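PDB 3HLU: uncharacterized protein DUF2179 from Eubacterium ventriosum, which is of unknown function but forms the C-terminal DUF2179 domain, probably GlnB-like, of a probable YitT-type bacterial membrane protein. Local coordinates for residues 63-66 with 67-71. Numbering follows the deposited sequence.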
ATOM      1  N   ARG A  63       4.834  11.990   8.146  1.00 80.86           N
ATOM      2  CA  ARG A  63       4.403  11.159   9.249  1.00 82.39           C
ATOM      3  C   ARG A  63       3.707  11.958  10.354  1.00 81.90           C
ATOM      4  O   ARG A  63       2.700  11.532  10.909  1.00 79.93           O
ATOM      5  CB  ARG A  63       5.593  10.418   9.827  1.00 80.16           C
ATOM      6  CG  ARG A  63       5.166   9.208  10.571  1.00 81.75           C
ATOM      7  CD  ARG A  63       6.244   8.708  11.468  1.00 85.83           C
ATOM      8  NE  ARG A  63       5.988   7.319  11.798  1.00 88.37           N
ATOM      9  CZ  ARG A  63       6.946   6.437  12.045  1.00 93.01           C
ATOM     10  NH1 ARG A  63       8.220   6.828  11.995  1.00 93.23           N
ATOM     11  NH2 ARG A  63       6.633   5.170  12.326  1.00 88.81           N
ATOM     12  N   ASN A  64       4.251  13.125  10.669  1.00 84.79           N
ATOM     13  CA  ASN A  64       3.677  13.969  11.706  1.00 85.77           C
ATOM     14  C   ASN A  64       2.370  14.579  11.275  1.00 84.83           C
ATOM     15  O   ASN A  64       1.504  14.905  12.084  1.00 88.22           O
ATOM     16  CB  ASN A  64       4.669  15.046  12.123  1.00 87.97           C
ATOM     17  CG  ASN A  64       5.798  14.471  12.973  1.00 94.52           C
ATOM     18  OD1 ASN A  64       5.763  13.292  13.351  1.00 89.38           O
ATOM     19  ND2 ASN A  64       6.806  15.289  13.270  1.00 97.13           N
ATOM     20  N   LEU A  65       2.220  14.708   9.974  1.00 83.10           N
ATOM     21  CA  LEU A  65       0.997  15.220   9.427  1.00 81.34           C
ATOM     22  C   LEU A  65      -0.073  14.143   9.521  1.00 82.25           C
ATOM     23  O   LEU A  65      -1.253  14.438   9.674  1.00 83.19           O
ATOM     24  CB  LEU A  65       1.262  15.625   7.988  1.00 84.18           C
ATOM     25  CG  LEU A  65       0.102  15.713   7.013  1.00 85.50           C
ATOM     26  CD1 LEU A  65      -0.844  16.816   7.434  1.00 88.24           C
ATOM     27  CD2 LEU A  65       0.662  15.969   5.625  1.00 83.58           C
ATOM     28  N   LEU A  66       0.346  12.887   9.445  1.00 81.11           N
ATOM     29  CA  LEU A  66      -0.590  11.777   9.541  1.00 80.81           C
ATOM     30  C   LEU A  66      -1.203  11.732  10.924  1.00 82.95           C
ATOM     31  O   LEU A  66      -2.423  11.616  11.081  1.00 82.67           O
ATOM     32  CB  LEU A  66       0.125  10.463   9.281  1.00 78.71           C
ATOM     33  CG  LEU A  66       0.659  10.263   7.875  1.00 79.03           C
ATOM     34  CD1 LEU A  66       1.166   8.828   7.669  1.00 74.40           C
ATOM     35  CD2 LEU A  66      -0.449  10.631   6.900  1.00 74.57           C
ATOM     36  N   LYS A  67      -0.336  11.810  11.928  1.00 83.60           N
ATOM     37  CA  LYS A  67      -0.768  11.849  13.316  1.00 84.28           C
ATOM     38  C   LYS A  67      -1.874  12.880  13.463  1.00 87.73           C
ATOM     39  O   LYS A  67      -2.840  12.696  14.199  1.00 90.73           O
ATOM     40  CB  LYS A  67       0.411  12.194  14.218  1.00 82.03           C
ATOM     41  CG  LYS A  67       1.470  11.087  14.264  1.00 84.33           C
ATOM     42  CD  LYS A  67       2.756  11.507  14.974  1.00 81.31           C
ATOM     43  CE  LYS A  67       3.876  10.534  14.647  1.00 83.67           C
ATOM     44  NZ  LYS A  67       5.228  10.975  15.099  1.00 86.13           N
ATOM     45  N   GLU A  68      -1.740  13.959  12.714  1.00 87.39           N
ATOM     46  CA  GLU A  68      -2.621  15.094  12.859  1.00 89.10           C
ATOM     47  C   GLU A  68      -3.965  14.906  12.153  1.00 90.20           C
ATOM     48  O   GLU A  68      -4.891  15.675  12.373  1.00 94.49           O
ATOM     49  CB  GLU A  68      -1.896  16.327  12.321  1.00 93.05           C
ATOM     50  CG  GLU A  68      -2.602  17.654  12.521  1.00 99.69           C
ATOM     51  CD  GLU A  68      -1.609  18.819  12.665  1.00107.46           C
ATOM     52  OE1 GLU A  68      -0.369  18.574  12.647  1.00102.82           O
ATOM     53  OE2 GLU A  68      -2.077  19.976  12.814  1.00109.13           O
ATOM     54  N   VAL A  69      -4.088  13.890  11.308  1.00 87.28           N
ATOM     55  CA  VAL A  69      -5.265  13.800  10.450  1.00 85.81           C
ATOM     56  C   VAL A  69      -5.936  12.451  10.524  1.00 88.07           C
ATOM     57  O   VAL A  69      -7.160  12.371  10.665  1.00 90.04           O
ATOM     58  CB  VAL A  69      -4.899  14.024   8.985  1.00 84.19           C
ATOM     59  CG1 VAL A  69      -6.108  13.791   8.102  1.00 82.86           C
ATOM     60  CG2 VAL A  69      -4.344  15.402   8.795  1.00 87.74           C
ATOM     61  N   ASP A  70      -5.123  11.404  10.395  1.00 84.52           N
ATOM     62  CA  ASP A  70      -5.590  10.028  10.426  1.00 82.89           C
ATOM     63  C   ASP A  70      -4.518   9.153  11.060  1.00 85.71           C
ATOM     64  O   ASP A  70      -3.536   8.775  10.416  1.00 84.04           O
ATOM     65  CB  ASP A  70      -5.923   9.530   9.020  1.00 83.04           C
ATOM     66  CG  ASP A  70      -6.339   8.057   8.996  1.00 84.73           C
ATOM     67  OD1 ASP A  70      -6.380   7.417  10.072  1.00 84.93           O
ATOM     68  OD2 ASP A  70      -6.625   7.530   7.890  1.00 82.87           O
ATOM     69  N   PRO A  71      -4.710   8.834  12.343  1.00 87.81           N
ATOM     70  CA  PRO A  71      -3.872   7.959  13.166  1.00 84.56           C
ATOM     71  C   PRO A  71      -3.759   6.550  12.603  1.00 83.85           C
ATOM     72  O   PRO A  71      -2.809   5.832  12.924  1.00 84.09           O
ATOM     73  CB  PRO A  71      -4.631   7.908  14.490  1.00 84.15           C
ATOM     74  CG  PRO A  71      -5.400   9.177  14.530  1.00 87.35           C
ATOM     75  CD  PRO A  71      -5.805   9.444  13.119  1.00 87.50           C
TER
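The flat N64 carboxamide presents its oxygen to K67: NZ donates a hydrogen bond to N64 OD1 (3.0 Å), nearly in line with the amide C=O but tilted 21° from its plane. The lysine chain, extended beyond CG, runs beside the asparagine in the same direction, and K67 CE also lies 3.6 Å from N64 OD1. The flat peptide carbonyl of L66 takes two donors at the C-terminal end of helix 56-67: D70 N arrives in its plane at 2.8 Å, whereas V69 N, also 2.8 Å from L66 O, stands above it, 59° out. K67 N still makes a regular helical bond to R63 O, but the bonds from E68 N to N64 O and L65 O are weak. L65 CG, anti to the backbone N (chi1 158°), carries CD1 alongside V69 CG2 at 4.0 Å, and both residues pack on R24 of helix 18-28. D70 continues the turn, its OD1 accepting from D72 N. Cutting K67 back to an alanine is likely to leave N64 OD1 without this donor and the N64 carboxamide freer to turn. The chemistry thus implies a helix end closed chiefly by backbone bonds to L66 O, with the lysine-amide bond an addition at the helix surface, where K67 also packs on Y42 of the second subunit.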